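Local coordinates for protein carboxylesterase SOBER1 (Arabidopsis thaliana, PDB 6AVX) that hydrolyses carboxylic esters, preferring short acyl chains, has phospholipase A2 activity, and dampens the plant hypersensitive response triggered by the bacterial effector AvrBsT, at residues A[57-62]-A[107-112]; A[9-14]-A[39-44]; A[48-53]-A[63-68]; A[113-118]-A[134-139]. The protein carries 1 engineered substitution. All blocks are in the same frame, centred on the assembly; numbering follows the deposited sequence.

Contact 1: A[57-62]-A[107-112]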
loop_
_atom_site.group_PDB
_atom_site.type_symbol
_atom_site.label_atom_id
_atom_site.label_comp_id
_atom_site.label_asym_id
_atom_site.label_seq_id
_atom_site.Cartn_x
_atom_site.Cartn_y
_atom_site.Cartn_z
ATOM N N ARG A 57 11.065 -1.850 13.258
ATOM C CA ARG A 57 10.242 -2.572 12.299
ATOM C C ARG A 57 10.194 -1.764 11.014
ATOM O O ARG A 57 9.884 -0.566 11.027
ATOM C CB ARG A 57 8.836 -2.783 12.835
ATOM C CG ARG A 57 8.762 -3.717 14.010
ATOM C CD ARG A 57 7.348 -4.291 14.161
ATOM N NE ARG A 57 7.231 -5.149 15.342
ATOM C CZ ARG A 57 7.654 -6.400 15.407
ATOM N NH1 ARG A 57 7.535 -7.075 16.544
ATOM N NH2 ARG A 57 8.177 -7.008 14.363
ATOM N N SER A 58 10.517 -2.401 9.899
ATOM C CA SER A 58 10.623 -1.705 8.624
ATOM C C SER A 58 10.455 -2.715 7.504
ATOM O O SER A 58 11.160 -3.727 7.466
ATOM C CB SER A 58 11.992 -1.054 8.514
ATOM O OG SER A 58 12.129 -0.447 7.249
ATOM N N TRP A 59 9.532 -2.439 6.579
ATOM C CA TRP A 59 9.311 -3.369 5.480
ATOM C C TRP A 59 10.505 -3.461 4.541
ATOM O O TRP A 59 10.768 -4.525 3.981
ATOM C CB TRP A 59 8.057 -2.985 4.686
ATOM C CG TRP A 59 6.793 -3.113 5.475
ATOM C CD1 TRP A 59 6.012 -2.098 5.942
ATOM C CD2 TRP A 59 6.181 -4.329 5.916
ATOM N NE1 TRP A 59 4.958 -2.613 6.650
ATOM C CE2 TRP A 59 5.036 -3.975 6.655
ATOM C CE3 TRP A 59 6.485 -5.682 5.767
ATOM C CZ2 TRP A 59 4.204 -4.923 7.246
ATOM C CZ3 TRP A 59 5.660 -6.611 6.360
ATOM C CH2 TRP A 59 4.536 -6.230 7.079
ATOM N N PHE A 60 11.181 -2.344 4.277
ATOM C CA PHE A 60 12.287 -2.276 3.328
ATOM C C PHE A 60 13.057 -0.998 3.650
ATOM O O PHE A 60 12.529 -0.091 4.279
ATOM C CB PHE A 60 11.787 -2.312 1.876
ATOM C CG PHE A 60 10.846 -1.187 1.518
ATOM C CD1 PHE A 60 11.346 0.063 1.179
ATOM C CD2 PHE A 60 9.469 -1.368 1.482
ATOM C CE1 PHE A 60 10.482 1.111 0.846
ATOM C CE2 PHE A 60 8.608 -0.315 1.135
ATOM C CZ PHE A 60 9.122 0.914 0.818
ATOM N N ASP A 61 14.307 -0.919 3.219
ATOM C CA ASP A 61 15.119 0.208 3.641
ATOM C C ASP A 61 14.647 1.479 2.959
ATOM O O ASP A 61 14.257 1.472 1.789
ATOM C CB ASP A 61 16.590 -0.045 3.340
ATOM C CG ASP A 61 17.514 0.890 4.094
ATOM O OD1 ASP A 61 17.095 1.500 5.102
ATOM O OD2 ASP A 61 18.683 0.982 3.656
ATOM N N VAL A 62 14.719 2.576 3.706
ATOM C CA VAL A 62 14.319 3.913 3.277
ATOM C C VAL A 62 15.573 4.777 3.383
ATOM O O VAL A 62 16.032 5.060 4.499
ATOM C CB VAL A 62 13.182 4.453 4.156
ATOM C CG1 VAL A 62 12.809 5.874 3.742
ATOM C CG2 VAL A 62 11.976 3.518 4.094
ATOM N N LEU A 107 -0.198 2.319 4.869
ATOM C CA LEU A 107 0.208 3.695 5.124
ATOM C C LEU A 107 1.697 3.887 4.887
ATOM O O LEU A 107 2.520 3.182 5.478
ATOM C CB LEU A 107 -0.102 4.066 6.572
ATOM C CG LEU A 107 0.322 5.475 6.998
ATOM C CD1 LEU A 107 -0.431 6.557 6.216
ATOM C CD2 LEU A 107 0.137 5.670 8.491
ATOM N N SER A 108 2.038 4.884 4.070
ATOM C CA SER A 108 3.391 5.393 3.909
ATOM C C SER A 108 4.298 4.278 3.404
ATOM O O SER A 108 4.075 3.786 2.302
ATOM C CB SER A 108 3.860 6.091 5.181
ATOM O OG SER A 108 5.011 6.856 4.869
ATOM N N GLN A 109 5.286 3.833 4.179
ATOM C CA GLN A 109 6.088 2.697 3.744
ATOM C C GLN A 109 5.207 1.501 3.373
ATOM O O GLN A 109 5.467 0.802 2.392
ATOM C CB GLN A 109 7.058 2.302 4.860
ATOM C CG GLN A 109 8.054 1.244 4.442
ATOM C CD GLN A 109 8.851 0.715 5.597
ATOM O OE1 GLN A 109 8.303 0.297 6.613
ATOM N NE2 GLN A 109 10.163 0.732 5.449
ATOM N N GLY A 110 4.152 1.261 4.141
ATOM C CA GLY A 110 3.237 0.176 3.839
ATOM C C GLY A 110 2.387 0.438 2.611
ATOM O O GLY A 110 1.919 -0.508 1.966
ATOM N N GLY A 111 2.154 1.710 2.285
ATOM C CA GLY A 111 1.492 2.048 1.032
ATOM C C GLY A 111 2.385 1.821 -0.178
ATOM O O GLY A 111 1.934 1.305 -1.203
ATOM N N ALA A 112 3.654 2.213 -0.084
ATOM C CA ALA A 112 4.618 1.865 -1.123
ATOM C C ALA A 112 4.674 0.354 -1.314
ATOM O O ALA A 112 4.691 -0.146 -2.446
ATOM C CB ALA A 112 5.984 2.424 -0.743
#

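Contact 2: A[9-14]-A[39-44]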
loop_
_atom_site.group_PDB
_atom_site.type_symbol
_atom_site.label_atom_id
_atom_site.label_comp_id
_atom_site.label_asym_id
_atom_site.label_seq_id
_atom_site.Cartn_x
_atom_site.Cartn_y
_atom_site.Cartn_z
ATOM N N LEU A 9 -5.638 -7.058 3.807
ATOM C CA LEU A 9 -4.303 -7.033 4.373
ATOM C C LEU A 9 -3.911 -5.574 4.549
ATOM O O LEU A 9 -3.950 -4.807 3.583
ATOM C CB LEU A 9 -3.346 -7.712 3.393
ATOM C CG LEU A 9 -1.888 -7.777 3.830
ATOM C CD1 LEU A 9 -1.764 -8.596 5.090
ATOM C CD2 LEU A 9 -1.005 -8.321 2.731
ATOM N N TRP A 10 -3.547 -5.178 5.763
ATOM C CA TRP A 10 -3.139 -3.812 6.066
ATOM C C TRP A 10 -1.673 -3.789 6.451
ATOM O O TRP A 10 -1.275 -4.505 7.372
ATOM C CB TRP A 10 -3.956 -3.223 7.218
ATOM C CG TRP A 10 -3.650 -1.762 7.392
ATOM C CD1 TRP A 10 -2.569 -1.214 8.018
ATOM C CD2 TRP A 10 -4.403 -0.668 6.862
ATOM N NE1 TRP A 10 -2.606 0.163 7.911
ATOM C CE2 TRP A 10 -3.724 0.516 7.213
ATOM C CE3 TRP A 10 -5.594 -0.571 6.153
ATOM C CZ2 TRP A 10 -4.199 1.778 6.864
ATOM C CZ3 TRP A 10 -6.061 0.693 5.801
ATOM C CH2 TRP A 10 -5.369 1.838 6.169
ATOM N N LEU A 11 -0.886 -2.937 5.798
ATOM C CA LEU A 11 0.560 -2.865 5.978
ATOM C C LEU A 11 0.923 -1.545 6.646
ATOM O O LEU A 11 0.716 -0.471 6.071
ATOM C CB LEU A 11 1.255 -2.992 4.627
ATOM C CG LEU A 11 0.912 -4.274 3.872
ATOM C CD1 LEU A 11 1.509 -4.297 2.490
ATOM C CD2 LEU A 11 1.316 -5.520 4.669
ATOM N N HIS A 12 1.475 -1.632 7.858
ATOM C CA HIS A 12 1.822 -0.470 8.660
ATOM C C HIS A 12 3.007 0.291 8.060
ATOM O O HIS A 12 3.717 -0.182 7.174
ATOM C CB HIS A 12 2.135 -0.909 10.098
ATOM C CG HIS A 12 3.372 -1.751 10.230
ATOM N ND1 HIS A 12 4.643 -1.222 10.153
ATOM C CD2 HIS A 12 3.532 -3.080 10.428
ATOM C CE1 HIS A 12 5.531 -2.201 10.298
ATOM N NE2 HIS A 12 4.884 -3.335 10.473
ATOM N N GLY A 13 3.241 1.490 8.601
ATOM C CA GLY A 13 4.350 2.334 8.200
ATOM C C GLY A 13 5.624 2.096 8.999
ATOM O O GLY A 13 5.699 1.262 9.905
ATOM N N LEU A 14 6.649 2.860 8.645
ATOM C CA LEU A 14 7.977 2.653 9.198
ATOM C C LEU A 14 7.972 2.790 10.714
ATOM O O LEU A 14 7.512 3.800 11.259
ATOM C CB LEU A 14 8.906 3.705 8.606
ATOM C CG LEU A 14 10.341 3.732 9.119
ATOM C CD1 LEU A 14 11.014 2.428 8.759
ATOM C CD2 LEU A 14 11.078 4.950 8.548
ATOM N N LEU A 39 -5.993 -8.799 8.210
ATOM C CA LEU A 39 -4.693 -9.227 8.696
ATOM C C LEU A 39 -3.758 -8.035 8.750
ATOM O O LEU A 39 -3.632 -7.292 7.775
ATOM C CB LEU A 39 -4.121 -10.320 7.802
ATOM C CG LEU A 39 -2.857 -10.965 8.338
ATOM C CD1 LEU A 39 -3.131 -11.753 9.613
ATOM C CD2 LEU A 39 -2.260 -11.873 7.285
ATOM N N PHE A 40 -3.135 -7.848 9.905
ATOM C CA PHE A 40 -2.221 -6.743 10.164
ATOM C C PHE A 40 -0.873 -7.345 10.546
ATOM O O PHE A 40 -0.572 -7.488 11.740
ATOM C CB PHE A 40 -2.738 -5.874 11.307
ATOM C CG PHE A 40 -3.961 -5.052 10.963
ATOM C CD1 PHE A 40 -3.840 -3.718 10.679
ATOM C CD2 PHE A 40 -5.233 -5.623 10.940
ATOM C CE1 PHE A 40 -4.950 -2.956 10.367
ATOM C CE2 PHE A 40 -6.346 -4.845 10.643
ATOM C CZ PHE A 40 -6.192 -3.528 10.357
ATOM N N PRO A 41 -0.041 -7.707 9.569
ATOM C CA PRO A 41 1.278 -8.282 9.872
ATOM C C PRO A 41 2.217 -7.220 10.416
ATOM O O PRO A 41 1.949 -6.015 10.339
ATOM C CB PRO A 41 1.757 -8.805 8.516
ATOM C CG PRO A 41 1.097 -7.894 7.537
ATOM C CD PRO A 41 -0.276 -7.643 8.122
ATOM N N SER A 42 3.364 -7.669 10.944
ATOM C CA SER A 42 4.389 -6.769 11.454
ATOM C C SER A 42 5.688 -6.985 10.698
ATOM O O SER A 42 6.135 -8.127 10.531
ATOM C CB SER A 42 4.628 -7.004 12.937
ATOM O OG SER A 42 3.503 -6.587 13.678
ATOM N N ALA A 43 6.296 -5.898 10.260
ATOM C CA ALA A 43 7.540 -5.981 9.529
ATOM C C ALA A 43 8.660 -6.477 10.448
ATOM O O ALA A 43 8.629 -6.258 11.661
ATOM C CB ALA A 43 7.937 -4.608 8.986
ATOM N N PRO A 44 9.695 -7.091 9.889
ATOM C CA PRO A 44 10.858 -7.468 10.694
ATOM C C PRO A 44 11.605 -6.254 11.191
ATOM O O PRO A 44 11.488 -5.144 10.662
ATOM C CB PRO A 44 11.743 -8.252 9.716
ATOM C CG PRO A 44 10.853 -8.606 8.560
ATOM C CD PRO A 44 9.885 -7.448 8.476
HETATM O O HOH W 1 0.440 -3.918 9.390
#

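Contact 3: A[48-53]-A[63-68]. Engineered in segment 63-68: Leu-67 (natural residue Phe).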
loop_
_atom_site.group_PDB
_atom_site.type_symbol
_atom_site.label_atom_id
_atom_site.label_comp_id
_atom_site.label_asym_id
_atom_site.label_seq_id
_atom_site.Cartn_x
_atom_site.Cartn_y
_atom_site.Cartn_z
ATOM N N VAL A 48 17.632 0.870 9.375
ATOM C CA VAL A 48 16.997 1.836 8.484
ATOM C C VAL A 48 17.960 2.991 8.225
ATOM O O VAL A 48 18.345 3.718 9.154
ATOM C CB VAL A 48 15.658 2.340 9.037
ATOM C CG1 VAL A 48 15.036 3.351 8.097
ATOM C CG2 VAL A 48 14.720 1.171 9.267
ATOM N N THR A 49 18.320 3.171 6.956
ATOM C CA THR A 49 19.347 4.137 6.586
ATOM C C THR A 49 18.957 5.570 6.947
ATOM O O THR A 49 19.792 6.340 7.437
ATOM C CB THR A 49 19.652 3.975 5.099
ATOM O OG1 THR A 49 20.233 2.683 4.874
ATOM C CG2 THR A 49 20.594 5.043 4.600
ATOM N N CYS A 50 17.701 5.959 6.742
ATOM C CA CYS A 50 17.326 7.336 7.052
ATOM C C CYS A 50 17.393 7.609 8.547
ATOM O O CYS A 50 17.416 8.781 8.951
ATOM C CB CYS A 50 15.944 7.672 6.485
ATOM S SG CYS A 50 14.569 6.777 7.213
ATOM N N ASN A 51 17.426 6.565 9.375
ATOM C CA ASN A 51 17.572 6.685 10.817
ATOM C C ASN A 51 18.967 6.258 11.260
ATOM O O ASN A 51 19.157 5.735 12.363
ATOM C CB ASN A 51 16.472 5.906 11.531
ATOM C CG ASN A 51 15.130 6.580 11.388
ATOM O OD1 ASN A 51 15.035 7.801 11.508
ATOM N ND2 ASN A 51 14.091 5.810 11.084
ATOM N N ASN A 52 19.944 6.462 10.380
ATOM C CA ASN A 52 21.355 6.231 10.681
ATOM C C ASN A 52 21.627 4.792 11.078
ATOM O O ASN A 52 22.506 4.512 11.898
ATOM C CB ASN A 52 21.878 7.231 11.706
ATOM C CG ASN A 52 21.784 8.650 11.190
ATOM O OD1 ASN A 52 21.977 8.889 9.996
ATOM N ND2 ASN A 52 21.450 9.579 12.057
ATOM N N GLY A 53 20.903 3.864 10.464
ATOM C CA GLY A 53 21.122 2.464 10.712
ATOM C C GLY A 53 20.449 1.929 11.945
ATOM O O GLY A 53 20.621 0.744 12.249
ATOM N N PRO A 63 16.187 5.173 2.268
ATOM C CA PRO A 63 17.463 5.900 2.367
ATOM C C PRO A 63 17.345 7.303 2.926
ATOM O O PRO A 63 18.264 7.754 3.616
ATOM C CB PRO A 63 17.974 5.929 0.917
ATOM C CG PRO A 63 17.283 4.812 0.232
ATOM C CD PRO A 63 15.938 4.681 0.902
ATOM N N GLU A 64 16.246 8.000 2.663
ATOM C CA GLU A 64 16.212 9.437 2.856
ATOM C C GLU A 64 14.801 9.884 3.158
ATOM O O GLU A 64 13.821 9.305 2.675
ATOM C CB GLU A 64 16.644 10.196 1.596
ATOM C CG GLU A 64 18.130 10.422 1.462
ATOM C CD GLU A 64 18.454 11.602 0.560
ATOM O OE1 GLU A 64 17.511 12.270 0.083
ATOM O OE2 GLU A 64 19.655 11.863 0.330
ATOM N N LEU A 65 14.719 10.953 3.931
ATOM C CA LEU A 65 13.479 11.665 4.091
ATOM C C LEU A 65 13.744 13.138 3.756
ATOM O O LEU A 65 14.855 13.647 3.966
ATOM C CB LEU A 65 12.947 11.493 5.510
ATOM C CG LEU A 65 12.788 10.036 5.973
ATOM C CD1 LEU A 65 12.631 9.961 7.487
ATOM C CD2 LEU A 65 11.633 9.317 5.288
ATOM N N PRO A 66 12.735 13.827 3.214
ATOM C CA PRO A 66 11.407 13.263 2.957
ATOM C C PRO A 66 11.394 12.512 1.654
ATOM O O PRO A 66 12.318 12.649 0.845
ATOM C CB PRO A 66 10.530 14.504 2.833
ATOM C CG PRO A 66 11.464 15.549 2.247
ATOM C CD PRO A 66 12.804 15.264 2.883
ATOM N N LEU A 67 10.368 11.716 1.432
ATOM C CA LEU A 67 10.196 11.103 0.129
ATOM C C LEU A 67 9.670 12.180 -0.803
ATOM O O LEU A 67 8.765 12.944 -0.448
ATOM C CB LEU A 67 9.238 9.914 0.188
ATOM C CG LEU A 67 9.799 8.562 0.669
ATOM C CD1 LEU A 67 10.803 7.998 -0.322
ATOM C CD2 LEU A 67 10.407 8.668 2.039
ATOM N N LYS A 68 10.285 12.273 -1.971
ATOM C CA LYS A 68 9.991 13.315 -2.932
ATOM C C LYS A 68 10.125 12.702 -4.305
ATOM O O LYS A 68 10.512 11.540 -4.461
ATOM C CB LYS A 68 10.971 14.488 -2.811
ATOM C CG LYS A 68 10.470 15.571 -1.908
ATOM C CD LYS A 68 11.418 16.760 -1.802
ATOM C CE LYS A 68 11.507 17.549 -3.097
ATOM N NZ LYS A 68 12.918 17.675 -3.543
#

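Contact 4: A[113-118]-A[134-139]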
loop_
_atom_site.group_PDB
_atom_site.type_symbol
_atom_site.label_atom_id
_atom_site.label_comp_id
_atom_site.label_asym_id
_atom_site.label_seq_id
_atom_site.Cartn_x
_atom_site.Cartn_y
_atom_site.Cartn_z
ATOM N N LEU A 113 4.675 -0.391 -0.213
ATOM C CA LEU A 113 4.714 -1.844 -0.318
ATOM C C LEU A 113 3.436 -2.394 -0.912
ATOM O O LEU A 113 3.476 -3.356 -1.691
ATOM C CB LEU A 113 4.987 -2.467 1.048
ATOM C CG LEU A 113 5.065 -3.992 1.062
ATOM C CD1 LEU A 113 6.072 -4.529 0.072
ATOM C CD2 LEU A 113 5.383 -4.454 2.463
ATOM N N THR A 114 2.299 -1.815 -0.553
ATOM C CA THR A 114 1.029 -2.188 -1.175
ATOM C C THR A 114 1.121 -2.080 -2.686
ATOM O O THR A 114 0.737 -3.003 -3.415
ATOM C CB THR A 114 -0.110 -1.296 -0.643
ATOM O OG1 THR A 114 -0.393 -1.644 0.714
ATOM C CG2 THR A 114 -1.387 -1.436 -1.451
ATOM N N LEU A 115 1.601 -0.939 -3.166
ATOM C CA LEU A 115 1.680 -0.732 -4.600
ATOM C C LEU A 115 2.563 -1.779 -5.255
ATOM O O LEU A 115 2.181 -2.402 -6.254
ATOM C CB LEU A 115 2.218 0.664 -4.883
ATOM C CG LEU A 115 2.132 1.037 -6.361
ATOM C CD1 LEU A 115 0.718 1.426 -6.732
ATOM C CD2 LEU A 115 3.107 2.150 -6.699
ATOM N N ALA A 116 3.766 -1.963 -4.726
ATOM C CA ALA A 116 4.688 -2.926 -5.312
ATOM C C ALA A 116 4.104 -4.329 -5.296
ATOM O O ALA A 116 4.247 -5.095 -6.265
ATOM C CB ALA A 116 6.002 -2.898 -4.540
ATOM N N SER A 117 3.439 -4.686 -4.198
ATOM C CA SER A 117 2.918 -6.038 -4.055
ATOM C C SER A 117 1.793 -6.301 -5.038
ATOM O O SER A 117 1.711 -7.388 -5.621
ATOM C CB SER A 117 2.442 -6.270 -2.626
ATOM O OG SER A 117 3.509 -6.194 -1.687
ATOM N N VAL A 118 0.882 -5.348 -5.193
ATOM C CA VAL A 118 -0.230 -5.522 -6.115
ATOM C C VAL A 118 0.273 -5.599 -7.550
ATOM O O VAL A 118 -0.158 -6.465 -8.330
ATOM C CB VAL A 118 -1.252 -4.394 -5.921
ATOM C CG1 VAL A 118 -2.245 -4.367 -7.065
ATOM C CG2 VAL A 118 -1.931 -4.521 -4.555
ATOM N N TRP A 134 4.440 6.177 -1.858
ATOM C CA TRP A 134 5.295 6.633 -2.944
ATOM C C TRP A 134 5.561 5.439 -3.842
ATOM O O TRP A 134 5.255 4.307 -3.498
ATOM C CB TRP A 134 6.587 7.245 -2.419
ATOM C CG TRP A 134 7.504 6.292 -1.692
ATOM C CD1 TRP A 134 8.529 5.577 -2.237
ATOM C CD2 TRP A 134 7.523 6.005 -0.288
ATOM N NE1 TRP A 134 9.164 4.857 -1.270
ATOM C CE2 TRP A 134 8.591 5.116 -0.056
ATOM C CE3 TRP A 134 6.766 6.441 0.798
ATOM C CZ2 TRP A 134 8.899 4.633 1.215
ATOM C CZ3 TRP A 134 7.074 5.978 2.056
ATOM C CH2 TRP A 134 8.150 5.089 2.260
ATOM N N VAL A 135 6.129 5.702 -5.015
ATOM C CA VAL A 135 6.473 4.657 -5.971
ATOM C C VAL A 135 7.856 4.130 -5.604
ATOM O O VAL A 135 8.830 4.888 -5.697
ATOM C CB VAL A 135 6.445 5.182 -7.410
ATOM C CG1 VAL A 135 6.777 4.059 -8.384
ATOM C CG2 VAL A 135 5.069 5.750 -7.730
ATOM N N PRO A 136 7.994 2.867 -5.173
ATOM C CA PRO A 136 9.256 2.437 -4.569
ATOM C C PRO A 136 10.200 1.766 -5.539
ATOM O O PRO A 136 11.080 1.009 -5.126
ATOM C CB PRO A 136 8.789 1.455 -3.493
ATOM C CG PRO A 136 7.666 0.794 -4.136
ATOM C CD PRO A 136 6.945 1.855 -4.938
ATOM N N PHE A 137 10.046 2.059 -6.817
ATOM C CA PHE A 137 10.930 1.520 -7.838
ATOM C C PHE A 137 10.853 2.418 -9.061
ATOM O O PHE A 137 10.024 3.317 -9.140
ATOM C CB PHE A 137 10.662 0.024 -8.128
ATOM C CG PHE A 137 9.197 -0.401 -8.115
ATOM C CD1 PHE A 137 8.197 0.408 -8.626
ATOM C CD2 PHE A 137 8.842 -1.653 -7.634
ATOM C CE1 PHE A 137 6.865 -0.024 -8.624
ATOM C CE2 PHE A 137 7.538 -2.089 -7.643
ATOM C CZ PHE A 137 6.547 -1.276 -8.139
ATOM N N THR A 138 11.768 2.191 -10.007
ATOM C CA THR A 138 11.804 2.949 -11.248
ATOM C C THR A 138 10.966 2.240 -12.307
ATOM O O THR A 138 10.463 1.127 -12.108
ATOM C CB THR A 138 13.228 3.095 -11.790
ATOM O OG1 THR A 138 13.650 1.839 -12.326
ATOM C CG2 THR A 138 14.219 3.568 -10.717
ATOM N N SER A 139 10.838 2.875 -13.468
ATOM C CA SER A 139 10.100 2.274 -14.563
ATOM C C SER A 139 10.763 1.009 -15.110
ATOM O O SER A 139 10.123 0.294 -15.878
ATOM C CB SER A 139 9.917 3.278 -15.689
ATOM O OG SER A 139 11.179 3.699 -16.139
#

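Contact 1: A[57-62]-A[107-112]
The nucleophile elbow of the alpha/beta-hydrolase fold is tied here to the loop of Ser-58, Trp-59 and Phe-60 through Gln-109, the residue that follows the probable nucleophile Ser-108. Gln-109 leaves the first turn of helix 109-120 with CG anti to the backbone N (chi1 -173°) and runs on extended, so its amide arrives at the loop backbone. NE2 donates within the amide plane to Ser-58 OG, 2.9 Å away and nearly straight at 166°. OE1 accepts from Trp-59 N at 3.0 Å, but this donor stands above the carbonyl plane and not on a lone pair. Nearer the backbone than the amide, Gln-109 CG lies over one face of the Phe-60 ring in a CH-pi contact, 4.0 Å from the ring centroid. Ala-112 CB, further along the helix, meets the edge of the same ring, 3.8 Å from Phe-60 CZ. The indole NE1 of Trp-59 turns instead to His-12 O. With one bond made through each end, the buried amide has its flip state fixed, and one buried backbone N-H, that of Trp-59, and the hydroxyl of Ser-58 are paired by the residue next to the probable nucleophile.

Contact 2: A[9-14]-A[39-44]
Leu-9 and Leu-39 form a parallel bridge between strand 7-11 and the edge strand 37-39, and from there the two segments run on into loops joined by side chains and a water. Hydrogen bonds come first. Trp-10 N donates almost straight to Leu-39 O at 2.9 Å, and beyond the bridge the imidazole of His-12 takes over. Its NE2 accepts from Ala-43 N at 2.9 Å, while ND1 donates to Gly-13 O at 2.7 Å; both partners lie close to the ring plane. A chi1 of 67° turns the ring toward Pro-41 and Ala-43. One water links the segments between the bridge and the histidine ring, donating to Trp-10 O and Pro-41 O and accepting from His-12 N. The Phe-40 ring and the five-membered ring of Trp-10 are 26° from parallel but slid apart, so they barely overlap. Phe-40 instead offers one face to Trp-10 CB, which lies 3.3 Å from Phe-40 CE1. Among apolar groups, Pro-41 touches two leucines, its CD 3.5 Å from Leu-9 CD1 and its CG 3.7 Å from Leu-11 CD2. Accepting at NE2 and donating at ND1, the His-12 ring is consistent with a neutral tautomer protonated on ND1 and held against rotation; its ND1 bond to Gly-13 O holds the loop after strand 7-11, which in relatives helps form the oxyanion hole.

Contact 3: A[48-53]-A[63-68]
The thiol of Cys-50 meets the Leu-65 side chain at an oblique angle where the turn closing the 45-48/54-57 hairpin approaches the loop that leads on toward helix 75-94. The cysteine points its CB at segment 63-68, and a chi1 of 66° tucks SG between its own backbone N and carbonyl carbon. Leu-65 leaves its backbone across the line of approach, with CG anti to the carbonyl carbon (chi1 -54°), and its branch bends back to the cysteine. SG is thus 3.7 Å from Leu-65 CD1, and Cys-50 CB is 4.0 Å from Leu-65 CG. Next to this pair, Thr-49 CG2 lies against the backbone of Pro-63, 3.7 Å from Pro-63 O, while its OG1 is hydrogen-bonded to Asp-61 OD2. Pro-63 turns its ring away and offers its carbonyl, whose O is 3.6 Å from Cys-50 CA. The turn is stiffened by Val-48 O, which accepts from Asn-51 N and Gly-53 N on opposite faces of its plane. The side chain of Leu-67, an engineered residue, packs on Trp-134. That of Leu-65 is about 7 Å from the side chain of the probable nucleophile Ser-108, so the contact lies beside the active-site region. No hydrogen bond joins the two segments, so they rest on van der Waals contact; the polar ties are made just before Pro-63, by Thr-49 to Asp-61 and by the backbone of Cys-50 to Val-62.

Contact 4: A[113-118]-A[134-139]
Phe-137 and Ala-116 carry the closest approach between the loop after strand 127-131 and helix 109-120. The phenylalanine CB points at the helix, and CG, at a chi1 of 38°, stands between the backbone N and the carbonyl carbon, so the ring is folded back beside Pro-136, whose CD sits over one face near the rim. Neither CB nor CG touches the helix. Further out, CD2 comes to 4.4 Å from Ala-116 CB. CE2 closes in to 3.6 Å from that methyl, and at the tip CZ lies 3.8 Å from Ala-116 CA. The approach is oblique to the ring. Pro-136 adds its CG, 4.1 Å from Ala-116 CB, so the small alanine side chain takes both a proline and an aromatic ring. One position earlier on the helix, Leu-115 sends CD2 toward the loop, where it meets Val-135 CG2 and Pro-136 CD, each at 4.2 Å. Ser-117 faces the other way and folds onto its own helix: its OG donates to Leu-113 O at 2.8 Å, and its N donates to the same oxygen from the opposite face of the carbonyl plane. Val-82 of helix 75-94 also touches Ala-116. The arrangement belongs to the beta-alpha-beta unit of the alpha/beta-hydrolase core, strand 102-107, helix 109-120, strand 127-131, whose following loop brings Trp-134 against the probable nucleophile Ser-108.

How the contacts relate
Contacts 1, 2 and 4 are buried, whereas contact 3 is a surface contact about 19 Å from the centre of the chain. Contacts 1 and 4 share helix 109-120: contact 1 holds the first turn by hydrogen bonds and a CH-pi contact, contact 4 the following turn by apolar side chains across its segments, and Trp-134 packs on Gln-109. Contact 2 ties the edge of the central sheet to the loops that follow with backbone, imidazole and water bonds; it joins contact 1 where Trp-59 NE1 reaches His-12 O. Contact 3, lacking such bonds across its segments, hangs on contact 1 through Asp-61 and Val-62 and meets contact 4 where the engineered Leu-67 packs on Trp-134.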